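Local coordinates for protein Non-reducing end alpha-L-arabinofuranosidase BoGH43B (Bacteroides ovatus, PDB 5JOZ) that cleaves terminal non-reducing alpha-L-arabinofuranoside residues from xyloglucan side branches, converting their S units to X units during xyloglucan degradation, at residues 483-486 with 491-494; 350-353 with 357-360; 239-242 with 248-251; 24-29 with 242-247; 100-105 with 136-141. One frame throughout, in Å; residues are numbered along the deposited sequence.

Contact 1. Residues 483-486 with 491-494; sequences MYAS and ANTN
Asn492 reaches across to the end of strand 480-486 and lays its carboxamide beside Ala485 and Ser486. Its CG stands anti to its own carbonyl carbon (chi1 -84°), which carries the amide away from the 491-494 backbone and toward the strand. The packed part is small and buried. Asn492 ND2 lies 3.9 Å from the methyl CB of Ala485, while Asn492 OD1 comes within 3.2 Å of Ser486 O. That second pair is two acceptors, so it is an approach without attraction. The amide is oriented instead by ND2, which donates to Glu386 O, the residue whose backbone also pairs with Ser486. Ser486 turns its CB away from the loop, and its OG is hydrogen-bonded to Ile350 O and Asn488 N. The contact belongs to the C-terminal concanavalin A-like beta-sandwich, where the loop leaving strand 480-486 of one sheet runs over to strand 496-505 of the other. Asn492 is also hydrogen-bonded through its backbone to Gly347. On the loose side, Ala491 and Thr493 flank Asn492 in the sequence and are exposed to solvent, Thr493 being tied by its backbone N to Glu385.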
loop_
_atom_site.group_PDB
_atom_site.type_symbol
_atom_site.label_atom_id
_atom_site.label_comp_id
_atom_site.label_asym_id
_atom_site.label_seq_id
_atom_site.Cartn_x
_atom_site.Cartn_y
_atom_site.Cartn_z
ATOM N N MET A 483 6.390 15.577 1.967
ATOM C CA MET A 483 7.201 16.643 2.563
ATOM C C MET A 483 8.470 16.015 3.118
ATOM O O MET A 483 8.452 14.872 3.585
ATOM C CB MET A 483 6.423 17.347 3.676
ATOM C CG MET A 483 5.161 18.026 3.173
ATOM S SD MET A 483 3.986 18.499 4.443
ATOM C CE MET A 483 3.345 16.898 4.922
ATOM N N TYR A 484 9.563 16.761 3.061
ATOM C CA TYR A 484 10.884 16.222 3.374
ATOM C C TYR A 484 11.814 17.308 3.904
ATOM O O TYR A 484 11.772 18.441 3.428
ATOM C CB TYR A 484 11.485 15.600 2.115
ATOM C CG TYR A 484 12.857 15.000 2.280
ATOM C CD1 TYR A 484 13.047 13.878 3.077
ATOM C CD2 TYR A 484 13.973 15.534 1.611
ATOM C CE1 TYR A 484 14.300 13.297 3.214
ATOM C CE2 TYR A 484 15.236 14.959 1.744
ATOM C CZ TYR A 484 15.390 13.841 2.550
ATOM O OH TYR A 484 16.619 13.248 2.719
ATOM N N ALA A 485 12.639 16.935 4.885
ATOM C CA ALA A 485 13.737 17.749 5.378
ATOM C C ALA A 485 14.949 16.867 5.735
ATOM O O ALA A 485 14.797 15.821 6.342
ATOM C CB ALA A 485 13.284 18.527 6.601
ATOM N N SER A 486 16.149 17.306 5.377
ATOM C CA SER A 486 17.374 16.607 5.761
ATOM C C SER A 486 18.578 17.548 5.742
ATOM O O SER A 486 18.700 18.393 4.852
ATOM C CB SER A 486 17.622 15.424 4.819
ATOM O OG SER A 486 18.866 14.790 5.080
ATOM N N ALA A 491 22.058 17.810 11.443
ATOM C CA ALA A 491 20.682 18.292 11.589
ATOM C C ALA A 491 20.531 19.633 10.870
ATOM O O ALA A 491 21.507 20.374 10.739
ATOM C CB ALA A 491 20.322 18.451 13.062
ATOM N N ASN A 492 19.318 19.932 10.398
ATOM C CA ASN A 492 18.997 21.268 9.885
ATOM C C ASN A 492 19.007 22.231 11.069
ATOM O O ASN A 492 18.520 21.896 12.141
ATOM C CB ASN A 492 17.621 21.326 9.172
ATOM C CG ASN A 492 17.674 20.883 7.711
ATOM O OD1 ASN A 492 18.741 20.675 7.141
ATOM N ND2 ASN A 492 16.501 20.751 7.094
ATOM N N THR A 493 19.564 23.418 10.862
ATOM C CA THR A 493 19.609 24.458 11.897
ATOM C C THR A 493 18.191 24.905 12.240
ATOM O O THR A 493 17.825 24.980 13.412
ATOM C CB THR A 493 20.432 25.681 11.436
ATOM O OG1 THR A 493 19.936 26.131 10.169
ATOM C CG2 THR A 493 21.918 25.332 11.300
ATOM N N ASN A 494 17.400 25.169 11.201
ATOM C CA ASN A 494 16.026 25.637 11.344
ATOM C C ASN A 494 14.996 24.587 10.922
ATOM O O ASN A 494 15.259 23.745 10.069
ATOM C CB ASN A 494 15.802 26.871 10.467
ATOM C CG ASN A 494 16.720 28.023 10.817
ATOM O OD1 ASN A 494 16.899 28.363 11.992
ATOM N ND2 ASN A 494 17.293 28.647 9.795
#

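Contact 2. Residues 350-353 with 357-360; sequences INFT and SPSF
Apolar contact joins Ile350 and Phe352 to Pro358 and Phe360. Ile350 CG2, anti to its own backbone N (chi1 to CG1 -50°), sits 3.6 Å from Pro358 N and also touches the proline CB. Phe352 CD1 meets Pro358 CG obliquely at 4.0 Å. Phe360 CD2 lies at the edge of the Phe352 ring, 4.2 Å from Phe352 CZ, with the two side chains crossing at about a right angle. Polar bridging falls to one water, which donates to Ile350 O (2.9 Å) and accepts from Ser359 N (3.1 Å). Within the loop, Asn351 OD1 accepts from Thr353 N (2.9 Å), an Asx turn, and additionally from Thr353 OG1 (2.8 Å) on the same face of its amide. Ser359 centres an inverse gamma turn, its Phe360 N to Pro358 O bond weak. In the C-terminal beta-sandwich, Ser359 pairs by backbone with Ala485 of strand 480-486, Tyr484 of that strand stacks on Phe352, and Ile326 of strand 325-326 packs against Phe352, Pro358 and Phe360.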
loop_
_atom_site.group_PDB
_atom_site.type_symbol
_atom_site.label_atom_id
_atom_site.label_comp_id
_atom_site.label_asym_id
_atom_site.label_seq_id
_atom_site.Cartn_x
_atom_site.Cartn_y
_atom_site.Cartn_z
ATOM N N ILE A 350 19.868 12.156 9.083
ATOM C CA ILE A 350 19.330 11.030 8.322
ATOM C C ILE A 350 18.813 11.525 6.969
ATOM O O ILE A 350 18.072 12.511 6.915
ATOM C CB ILE A 350 18.154 10.326 9.060
ATOM C CG1 ILE A 350 18.483 9.972 10.531
ATOM C CG2 ILE A 350 17.718 9.077 8.297
ATOM C CD1 ILE A 350 19.828 9.313 10.733
ATOM N N ASN A 351 19.248 10.872 5.892
ATOM C CA ASN A 351 18.591 10.962 4.571
ATOM C C ASN A 351 18.108 9.551 4.153
ATOM O O ASN A 351 17.939 8.687 5.019
ATOM C CB ASN A 351 19.489 11.664 3.525
ATOM C CG ASN A 351 20.812 10.941 3.255
ATOM O OD1 ASN A 351 20.948 9.726 3.423
ATOM N ND2 ASN A 351 21.804 11.711 2.815
ATOM N N PHE A 352 17.871 9.311 2.862
ATOM C CA PHE A 352 17.371 8.001 2.403
ATOM C C PHE A 352 18.438 6.894 2.374
ATOM O O PHE A 352 18.100 5.709 2.371
ATOM C CB PHE A 352 16.731 8.118 1.011
ATOM C CG PHE A 352 15.608 9.119 0.932
ATOM C CD1 PHE A 352 14.417 8.906 1.619
ATOM C CD2 PHE A 352 15.736 10.273 0.166
ATOM C CE1 PHE A 352 13.379 9.826 1.551
ATOM C CE2 PHE A 352 14.700 11.201 0.092
ATOM C CZ PHE A 352 13.520 10.978 0.784
ATOM N N THR A 353 19.711 7.290 2.359
ATOM C CA THR A 353 20.852 6.377 2.195
ATOM C C THR A 353 21.065 5.375 3.340
ATOM O O THR A 353 21.848 4.439 3.182
ATOM C CB THR A 353 22.163 7.181 2.007
ATOM O OG1 THR A 353 21.920 8.304 1.153
ATOM C CG2 THR A 353 23.282 6.321 1.400
ATOM N N SER A 357 14.696 6.127 9.779
ATOM C CA SER A 357 13.558 6.986 9.460
ATOM C C SER A 357 13.968 8.438 9.215
ATOM O O SER A 357 14.140 9.208 10.174
ATOM C CB SER A 357 12.519 6.902 10.570
ATOM O OG SER A 357 11.311 7.522 10.178
ATOM N N PRO A 358 14.100 8.831 7.925
ATOM C CA PRO A 358 14.322 10.234 7.601
ATOM C C PRO A 358 13.079 11.087 7.864
ATOM O O PRO A 358 11.970 10.563 7.892
ATOM C CB PRO A 358 14.648 10.207 6.106
ATOM C CG PRO A 358 14.060 8.952 5.587
ATOM C CD PRO A 358 13.873 8.008 6.721
ATOM N N SER A 359 13.272 12.388 8.062
ATOM C CA SER A 359 12.159 13.316 8.257
ATOM C C SER A 359 11.353 13.500 6.940
ATOM O O SER A 359 11.496 14.486 6.208
ATOM C CB SER A 359 12.669 14.653 8.807
ATOM O OG SER A 359 13.527 14.448 9.926
ATOM N N PHE A 360 10.516 12.510 6.666
ATOM C CA PHE A 360 9.711 12.431 5.457
ATOM C C PHE A 360 8.297 12.103 5.898
ATOM O O PHE A 360 8.105 11.243 6.759
ATOM C CB PHE A 360 10.243 11.323 4.535
ATOM C CG PHE A 360 9.351 11.019 3.353
ATOM C CD1 PHE A 360 8.280 10.130 3.472
ATOM C CD2 PHE A 360 9.599 11.594 2.118
ATOM C CE1 PHE A 360 7.473 9.847 2.394
ATOM C CE2 PHE A 360 8.794 11.316 1.029
ATOM C CZ PHE A 360 7.729 10.443 1.169
HETATM O O HOH W 1 15.900 14.041 8.003
#

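Contact 3. Residues 239-242 with 248-251; sequences ADLV and SWWA
Leu241 projects from the same face of the sheet as Ala251 and rests against Trp249. Its CB lies at the edge of the indole, 3.9 Å from Trp249 CZ3. Beyond CG, which stands anti to the carbonyl carbon (chi1 -60°), the branch splits: Leu241 CD1 continues along the indole, 4.1 Å from Trp249 CZ3, while Leu241 CD2 meets the methyl of Ala251 at 3.9 Å. If an alanine replaced Trp249, Leu241 CB and CD1 would probably lose their cover and Trp277 its edge-to-face ring partner. Val242 and Trp250 occupy the other face, Val242 CG1 touching Trp250 CB at 4.0 Å. Backbone bonds set this register: Val242 N donates to Trp250 O (2.9 Å) and Trp250 N to Val242 O (3.0 Å, nearly straight at 177°). Val242 with Trp250 is thus a hydrogen-bonded antiparallel pair, and Leu241 with Ala251 the adjoining non-hydrogen-bonded one. The strands form the hairpin that opens the fifth blade of the GH43 five-bladed propeller. The Asp240 carboxylate forms a salt bridge with Arg81 and hydrogen bonds with Tyr181 and Ser18, about 9 Å from the side chain of Asp16, the inferred proton acceptor. Backbone bonds and apolar side chains thus join the strands, the carboxylate being held by other blades.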
loop_
_atom_site.group_PDB
_atom_site.type_symbol
_atom_site.label_atom_id
_atom_site.label_comp_id
_atom_site.label_asym_id
_atom_site.label_seq_id
_atom_site.Cartn_x
_atom_site.Cartn_y
_atom_site.Cartn_z
ATOM N N ALA A 239 -6.289 -12.615 -4.969
ATOM C CA ALA A 239 -7.663 -12.328 -4.605
ATOM C C ALA A 239 -8.052 -12.838 -3.206
ATOM O O ALA A 239 -7.377 -13.691 -2.634
ATOM C CB ALA A 239 -8.602 -12.918 -5.643
ATOM N N ASP A 240 -9.144 -12.269 -2.684
ATOM C CA ASP A 240 -9.813 -12.716 -1.476
ATOM C C ASP A 240 -11.326 -12.625 -1.712
ATOM O O ASP A 240 -11.802 -11.639 -2.258
ATOM C CB ASP A 240 -9.396 -11.851 -0.271
ATOM C CG ASP A 240 -9.739 -12.502 1.086
ATOM O OD1 ASP A 240 -10.247 -13.646 1.127
ATOM O OD2 ASP A 240 -9.503 -11.860 2.134
ATOM N N LEU A 241 -12.067 -13.656 -1.322
ATOM C CA LEU A 241 -13.514 -13.711 -1.570
ATOM C C LEU A 241 -14.305 -13.081 -0.424
ATOM O O LEU A 241 -13.828 -12.997 0.689
ATOM C CB LEU A 241 -13.973 -15.159 -1.794
ATOM C CG LEU A 241 -13.359 -15.948 -2.958
ATOM C CD1 LEU A 241 -14.042 -17.295 -3.096
ATOM C CD2 LEU A 241 -13.431 -15.223 -4.292
ATOM N N VAL A 242 -15.512 -12.620 -0.720
ATOM C CA VAL A 242 -16.466 -12.155 0.300
ATOM C C VAL A 242 -17.875 -12.466 -0.177
ATOM O O VAL A 242 -18.177 -12.310 -1.363
ATOM C CB VAL A 242 -16.349 -10.632 0.572
ATOM C CG1 VAL A 242 -16.483 -9.804 -0.710
ATOM C CG2 VAL A 242 -17.370 -10.179 1.602
ATOM N N SER A 248 -24.728 -13.676 -2.945
ATOM C CA SER A 248 -23.807 -13.486 -4.063
ATOM C C SER A 248 -22.368 -13.243 -3.592
ATOM O O SER A 248 -22.115 -12.862 -2.441
ATOM C CB SER A 248 -24.276 -12.341 -4.984
ATOM O OG SER A 248 -24.185 -11.075 -4.338
ATOM N N TRP A 249 -21.436 -13.457 -4.510
ATOM C CA TRP A 249 -20.005 -13.460 -4.212
ATOM C C TRP A 249 -19.247 -12.403 -5.037
ATOM O O TRP A 249 -19.503 -12.210 -6.245
ATOM C CB TRP A 249 -19.426 -14.850 -4.479
ATOM C CG TRP A 249 -19.852 -15.896 -3.487
ATOM C CD1 TRP A 249 -21.037 -16.591 -3.475
ATOM C CD2 TRP A 249 -19.091 -16.385 -2.378
ATOM N NE1 TRP A 249 -21.050 -17.478 -2.424
ATOM C CE2 TRP A 249 -19.867 -17.374 -1.739
ATOM C CE3 TRP A 249 -17.829 -16.076 -1.858
ATOM C CZ2 TRP A 249 -19.430 -18.046 -0.592
ATOM C CZ3 TRP A 249 -17.395 -16.746 -0.722
ATOM C CH2 TRP A 249 -18.199 -17.715 -0.098
ATOM N N TRP A 250 -18.335 -11.725 -4.342
ATOM C CA TRP A 250 -17.406 -10.771 -4.910
ATOM C C TRP A 250 -15.986 -11.138 -4.500
ATOM O O TRP A 250 -15.763 -11.793 -3.460
ATOM C CB TRP A 250 -17.775 -9.352 -4.466
ATOM C CG TRP A 250 -19.043 -8.911 -5.118
ATOM C CD1 TRP A 250 -20.321 -9.197 -4.719
ATOM C CD2 TRP A 250 -19.159 -8.168 -6.327
ATOM N NE1 TRP A 250 -21.227 -8.643 -5.599
ATOM C CE2 TRP A 250 -20.538 -8.005 -6.593
ATOM C CE3 TRP A 250 -18.232 -7.596 -7.201
ATOM C CZ2 TRP A 250 -21.004 -7.317 -7.706
ATOM C CZ3 TRP A 250 -18.697 -6.898 -8.298
ATOM C CH2 TRP A 250 -20.069 -6.766 -8.544
ATOM N N ALA A 251 -15.038 -10.756 -5.351
ATOM C CA ALA A 251 -13.620 -10.927 -5.104
ATOM C C ALA A 251 -12.949 -9.566 -5.115
ATOM O O ALA A 251 -13.264 -8.721 -5.951
ATOM C CB ALA A 251 -13.006 -11.814 -6.170
#

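Contact 4. Residues 24-29 with 242-247; sequences DDFYLV and VQLKDG
Phe26 sets the edge of its ring against Val242 and Leu244. Phe26 CZ approaches Leu244 CD2 at 3.4 Å, a close fit, and Phe26 CE2 lies 3.7 Å from Val242 CG2, which sits in the plane of the ring. With CG anti to the carbonyl carbon (chi1 -63°), the ring swings toward the 242-247 segment. Both aliphatic side chains cross the phenylalanine at about a right angle, so methyl groups line the rim. Beside this patch, Lys245 stretches its extended chain to a salt bridge with Asp24, NZ to OD1 3.4 Å, a long and weak bond. The next shell fixes the loop that presents these groups. A type I turn runs from Leu244 to Gly247, closed by Gly247 N to Leu244 O at 2.9 Å. Gln243 NE2 donates to Gly247 O (3.0 Å, 161°), and Gly247 adopts a positive phi (87°) that a side chain would crowd. Farther out, Arg21 binds Gln243 O through NE and touches Phe26, Val242 and Lys245, while Leu47 and Leu300 also pack on Phe26. Here the first and fifth blades of the propeller, far apart in sequence, meet side by side. An alanine in place of Phe26 would probably open a gap in front of Leu244 CD2 and Val242 CG2, leaving those two methyl groups without their ring partner. Chemically, a buried apolar contact carries the junction, and the exposed ion pair at its margin is likely to add little.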
loop_
_atom_site.group_PDB
_atom_site.type_symbol
_atom_site.label_atom_id
_atom_site.label_comp_id
_atom_site.label_asym_id
_atom_site.label_seq_id
_atom_site.Cartn_x
_atom_site.Cartn_y
_atom_site.Cartn_z
ATOM N N ASP A 24 -23.498 -5.414 7.953
ATOM C CA ASP A 24 -23.544 -4.470 6.818
ATOM C C ASP A 24 -22.196 -3.793 6.494
ATOM O O ASP A 24 -22.094 -3.065 5.498
ATOM C CB ASP A 24 -24.613 -3.385 7.049
ATOM C CG ASP A 24 -26.030 -3.954 7.109
ATOM O OD1 ASP A 24 -26.399 -4.761 6.230
ATOM O OD2 ASP A 24 -26.784 -3.583 8.038
ATOM N N ASP A 25 -21.166 -4.035 7.304
ATOM C CA ASP A 25 -19.878 -3.361 7.142
ATOM C C ASP A 25 -18.810 -4.251 6.514
ATOM O O ASP A 25 -18.726 -5.444 6.824
ATOM C CB ASP A 25 -19.432 -2.835 8.496
ATOM C CG ASP A 25 -20.386 -1.794 9.026
ATOM O OD1 ASP A 25 -20.461 -0.705 8.406
ATOM O OD2 ASP A 25 -21.088 -2.073 10.020
ATOM N N PHE A 26 -18.028 -3.657 5.607
ATOM C CA PHE A 26 -16.893 -4.313 4.959
ATOM C C PHE A 26 -15.613 -3.628 5.376
ATOM O O PHE A 26 -15.560 -2.418 5.443
ATOM C CB PHE A 26 -17.008 -4.262 3.437
ATOM C CG PHE A 26 -18.197 -4.994 2.902
ATOM C CD1 PHE A 26 -19.429 -4.363 2.818
ATOM C CD2 PHE A 26 -18.095 -6.317 2.490
ATOM C CE1 PHE A 26 -20.539 -5.031 2.331
ATOM C CE2 PHE A 26 -19.198 -6.989 2.000
ATOM C CZ PHE A 26 -20.423 -6.343 1.922
ATOM N N TYR A 27 -14.579 -4.425 5.625
ATOM C CA TYR A 27 -13.273 -3.929 6.028
ATOM C C TYR A 27 -12.208 -4.575 5.161
ATOM O O TYR A 27 -12.330 -5.733 4.756
ATOM C CB TYR A 27 -13.041 -4.238 7.501
ATOM C CG TYR A 27 -14.075 -3.583 8.372
ATOM C CD1 TYR A 27 -14.007 -2.222 8.649
ATOM C CD2 TYR A 27 -15.133 -4.305 8.905
ATOM C CE1 TYR A 27 -14.966 -1.599 9.432
ATOM C CE2 TYR A 27 -16.091 -3.693 9.701
ATOM C CZ TYR A 27 -16.005 -2.339 9.953
ATOM O OH TYR A 27 -16.944 -1.711 10.727
ATOM N N LEU A 28 -11.159 -3.820 4.881
ATOM C CA LEU A 28 -10.130 -4.248 3.957
ATOM C C LEU A 28 -8.769 -3.700 4.336
ATOM O O LEU A 28 -8.655 -2.553 4.748
ATOM C CB LEU A 28 -10.512 -3.803 2.547
ATOM C CG LEU A 28 -9.701 -4.271 1.347
ATOM C CD1 LEU A 28 -10.607 -4.289 0.115
ATOM C CD2 LEU A 28 -8.495 -3.382 1.091
ATOM N N VAL A 29 -7.746 -4.533 4.164
ATOM C CA VAL A 29 -6.366 -4.162 4.424
ATOM C C VAL A 29 -5.510 -4.410 3.218
ATOM O O VAL A 29 -5.782 -5.305 2.445
ATOM C CB VAL A 29 -5.730 -4.946 5.598
ATOM C CG1 VAL A 29 -6.210 -4.386 6.928
ATOM C CG2 VAL A 29 -6.000 -6.452 5.492
ATOM N N VAL A 242 -15.512 -12.620 -0.720
ATOM C CA VAL A 242 -16.466 -12.155 0.300
ATOM C C VAL A 242 -17.875 -12.466 -0.177
ATOM O O VAL A 242 -18.177 -12.310 -1.363
ATOM C CB VAL A 242 -16.349 -10.632 0.572
ATOM C CG1 VAL A 242 -16.483 -9.804 -0.710
ATOM C CG2 VAL A 242 -17.370 -10.179 1.602
ATOM N N GLN A 243 -18.734 -12.897 0.733
ATOM C CA GLN A 243 -20.115 -13.202 0.383
ATOM C C GLN A 243 -21.043 -12.169 1.021
ATOM O O GLN A 243 -20.871 -11.810 2.183
ATOM C CB GLN A 243 -20.497 -14.617 0.834
ATOM C CG GLN A 243 -21.812 -15.088 0.225
ATOM C CD GLN A 243 -22.332 -16.418 0.779
ATOM O OE1 GLN A 243 -22.082 -16.776 1.921
ATOM N NE2 GLN A 243 -23.091 -17.140 -0.044
ATOM N N LEU A 244 -22.036 -11.726 0.253
ATOM C CA LEU A 244 -23.047 -10.773 0.723
ATOM C C LEU A 244 -24.247 -11.490 1.343
ATOM O O LEU A 244 -24.439 -12.687 1.147
ATOM C CB LEU A 244 -23.542 -9.919 -0.445
ATOM C CG LEU A 244 -22.488 -9.277 -1.331
ATOM C CD1 LEU A 244 -23.126 -8.435 -2.429
ATOM C CD2 LEU A 244 -21.569 -8.428 -0.495
ATOM N N LYS A 245 -25.075 -10.726 2.043
ATOM C CA LYS A 245 -26.323 -11.223 2.643
ATOM C C LYS A 245 -27.339 -11.783 1.638
ATOM O O LYS A 245 -28.122 -12.650 1.995
ATOM C CB LYS A 245 -26.995 -10.126 3.460
ATOM C CG LYS A 245 -26.197 -9.707 4.682
ATOM C CD LYS A 245 -26.921 -8.621 5.464
ATOM C CE LYS A 245 -26.448 -8.576 6.909
ATOM N NZ LYS A 245 -27.305 -7.685 7.737
ATOM N N ASP A 246 -27.321 -11.299 0.396
ATOM C CA ASP A 246 -28.133 -11.895 -0.677
ATOM C C ASP A 246 -27.533 -13.190 -1.249
ATOM O O ASP A 246 -28.035 -13.707 -2.240
ATOM C CB ASP A 246 -28.398 -10.878 -1.814
ATOM C CG ASP A 246 -27.249 -10.778 -2.833
ATOM O OD1 ASP A 246 -26.078 -11.017 -2.468
ATOM O OD2 ASP A 246 -27.525 -10.455 -4.010
ATOM N N GLY A 247 -26.446 -13.688 -0.667
ATOM C CA GLY A 247 -25.826 -14.927 -1.134
ATOM C C GLY A 247 -24.802 -14.821 -2.265
ATOM O O GLY A 247 -24.069 -15.779 -2.498
#

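Contact 5. Residues 100-105 with 136-141; sequences QGVFYV and MYFLSP
Strands 102-105 and 136-141 run in roughly opposite directions but too far apart to pair, Val102 CA and Ser140 CA standing 10.3 Å from each other, so side chains alone span the interval. Val102 and Tyr104 point across toward Phe138 and Met136. Val102 CG1 meets the edge of the Phe138 ring in its plane, 4.0 Å from CE2. These strands belong to the second and third blades of the GH43 five-bladed propeller, and the contact is packing between blades. Met136 reaches out extended from CB to CE (chi2 177°, chi3 160°) and sets its CE over one face of Tyr104 in a CH-pi contact, 4.2 Å from the ring centroid and displaced toward the CZ side. Tyr104 OH is hydrogen-bonded to Pro154 O, which ties down the far end of that ring. Ile90 of strand 86-94 packs against Val102, Tyr104 and Phe138, and Phe159 meets Phe138 edge-to-face. The Val102 side chain lies about 8 Å from that of Asp126, inferred to modulate the catalytic acid.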
loop_
_atom_site.group_PDB
_atom_site.type_symbol
_atom_site.label_atom_id
_atom_site.label_comp_id
_atom_site.label_asym_id
_atom_site.label_seq_id
_atom_site.Cartn_x
_atom_site.Cartn_y
_atom_site.Cartn_z
ATOM N N GLN A 100 10.067 -11.319 14.446
ATOM C CA GLN A 100 10.093 -12.782 14.461
ATOM C C GLN A 100 9.264 -13.383 13.302
ATOM O O GLN A 100 8.913 -14.551 13.343
ATOM C CB GLN A 100 9.579 -13.282 15.822
ATOM C CG GLN A 100 10.258 -12.636 17.040
ATOM C CD GLN A 100 9.611 -12.986 18.382
ATOM O OE1 GLN A 100 9.432 -12.119 19.240
ATOM N NE2 GLN A 100 9.255 -14.256 18.569
ATOM N N GLY A 101 8.955 -12.594 12.271
ATOM C CA GLY A 101 8.329 -13.109 11.043
ATOM C C GLY A 101 6.820 -12.953 11.066
ATOM O O GLY A 101 6.311 -11.832 11.074
ATOM N N VAL A 102 6.099 -14.074 11.089
ATOM C CA VAL A 102 4.648 -14.043 11.014
ATOM C C VAL A 102 4.065 -13.628 12.348
ATOM O O VAL A 102 4.475 -14.132 13.376
ATOM C CB VAL A 102 4.090 -15.399 10.543
ATOM C CG1 VAL A 102 2.569 -15.438 10.611
ATOM C CG2 VAL A 102 4.560 -15.676 9.118
ATOM N N PHE A 103 3.103 -12.710 12.315
ATOM C CA PHE A 103 2.430 -12.206 13.521
ATOM C C PHE A 103 0.952 -11.983 13.230
ATOM O O PHE A 103 0.568 -11.854 12.078
ATOM C CB PHE A 103 3.031 -10.859 13.956
ATOM C CG PHE A 103 2.736 -9.752 12.990
ATOM C CD1 PHE A 103 3.533 -9.579 11.880
ATOM C CD2 PHE A 103 1.606 -8.950 13.141
ATOM C CE1 PHE A 103 3.236 -8.614 10.936
ATOM C CE2 PHE A 103 1.306 -7.970 12.202
ATOM C CZ PHE A 103 2.129 -7.805 11.097
ATOM N N TYR A 104 0.142 -11.882 14.274
ATOM C CA TYR A 104 -1.158 -11.250 14.143
ATOM C C TYR A 104 -1.436 -10.273 15.266
ATOM O O TYR A 104 -0.794 -10.317 16.307
ATOM C CB TYR A 104 -2.307 -12.273 13.978
ATOM C CG TYR A 104 -2.631 -13.167 15.161
ATOM C CD1 TYR A 104 -1.957 -14.371 15.353
ATOM C CD2 TYR A 104 -3.654 -12.836 16.062
ATOM C CE1 TYR A 104 -2.259 -15.205 16.423
ATOM C CE2 TYR A 104 -3.964 -13.668 17.140
ATOM C CZ TYR A 104 -3.260 -14.853 17.314
ATOM O OH TYR A 104 -3.545 -15.693 18.371
ATOM N N VAL A 105 -2.404 -9.387 15.018
ATOM C CA VAL A 105 -2.898 -8.411 15.987
ATOM C C VAL A 105 -4.418 -8.440 15.969
ATOM O O VAL A 105 -5.012 -8.811 14.962
ATOM C CB VAL A 105 -2.406 -6.969 15.680
ATOM C CG1 VAL A 105 -0.918 -6.845 15.950
ATOM C CG2 VAL A 105 -2.711 -6.552 14.247
ATOM N N MET A 136 -9.622 -22.024 14.403
ATOM C CA MET A 136 -8.896 -20.983 13.691
ATOM C C MET A 136 -7.810 -21.645 12.849
ATOM O O MET A 136 -6.741 -21.997 13.369
ATOM C CB MET A 136 -8.297 -20.000 14.694
ATOM C CG MET A 136 -7.433 -18.900 14.104
ATOM S SD MET A 136 -6.910 -17.803 15.431
ATOM C CE MET A 136 -5.495 -16.982 14.707
ATOM N N TYR A 137 -8.095 -21.809 11.550
ATOM C CA TYR A 137 -7.155 -22.421 10.605
ATOM C C TYR A 137 -6.076 -21.431 10.174
ATOM O O TYR A 137 -6.351 -20.250 10.010
ATOM C CB TYR A 137 -7.880 -22.967 9.365
ATOM C CG TYR A 137 -8.637 -24.235 9.631
ATOM C CD1 TYR A 137 -8.026 -25.473 9.465
ATOM C CD2 TYR A 137 -9.968 -24.205 10.043
ATOM C CE1 TYR A 137 -8.716 -26.647 9.724
ATOM C CE2 TYR A 137 -10.669 -25.380 10.290
ATOM C CZ TYR A 137 -10.030 -26.592 10.135
ATOM O OH TYR A 137 -10.703 -27.757 10.373
ATOM N N PHE A 138 -4.858 -21.939 9.997
ATOM C CA PHE A 138 -3.706 -21.169 9.517
ATOM C C PHE A 138 -3.274 -21.888 8.259
ATOM O O PHE A 138 -2.961 -23.070 8.316
ATOM C CB PHE A 138 -2.569 -21.161 10.557
ATOM C CG PHE A 138 -1.278 -20.505 10.086
ATOM C CD1 PHE A 138 -0.365 -21.198 9.277
ATOM C CD2 PHE A 138 -0.947 -19.212 10.496
ATOM C CE1 PHE A 138 0.824 -20.606 8.860
ATOM C CE2 PHE A 138 0.246 -18.609 10.080
ATOM C CZ PHE A 138 1.135 -19.307 9.261
ATOM N N LEU A 139 -3.279 -21.173 7.134
ATOM C CA LEU A 139 -2.826 -21.691 5.867
ATOM C C LEU A 139 -1.690 -20.782 5.384
ATOM O O LEU A 139 -1.808 -19.554 5.439
ATOM C CB LEU A 139 -4.003 -21.723 4.898
ATOM C CG LEU A 139 -3.774 -22.178 3.453
ATOM C CD1 LEU A 139 -3.385 -23.643 3.376
ATOM C CD2 LEU A 139 -5.022 -21.922 2.624
ATOM N N SER A 140 -0.583 -21.379 4.953
ATOM C CA SER A 140 0.494 -20.635 4.331
ATOM C C SER A 140 1.205 -21.492 3.297
ATOM O O SER A 140 1.137 -22.720 3.382
ATOM C CB SER A 140 1.502 -20.190 5.380
ATOM O OG SER A 140 2.351 -21.267 5.753
ATOM N N PRO A 141 1.891 -20.857 2.323
ATOM C CA PRO A 141 2.850 -21.581 1.498
ATOM C C PRO A 141 4.115 -21.861 2.280
ATOM O O PRO A 141 4.359 -21.200 3.286
ATOM C CB PRO A 141 3.138 -20.619 0.344
ATOM C CG PRO A 141 2.878 -19.269 0.897
ATOM C CD PRO A 141 1.800 -19.442 1.933
#

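How the contacts relate
Contacts 1 and 2 lie in the C-terminal beta-sandwich, contacts 3, 4 and 5 in the catalytic propeller; the centres of contacts 1 and 3 are about 46 Å apart. Contacts 1 and 2 meet on neighbouring strands 480-486 and 359-364, and the residues that touch in both are mostly or wholly buried. Contacts 3 and 4 share Val242: its backbone pairs within the fifth blade while its CG2 packs on the first. Contact 5 is likewise interblade but wholly buried and apolar, whereas contact 4 reaches the surface with an exposed, charged margin. Contact 3 alone is bonded directly strand to strand; contact 2 is apolar, with a water bridging its backbones, and contact 1 relies on an amide bonded outside it.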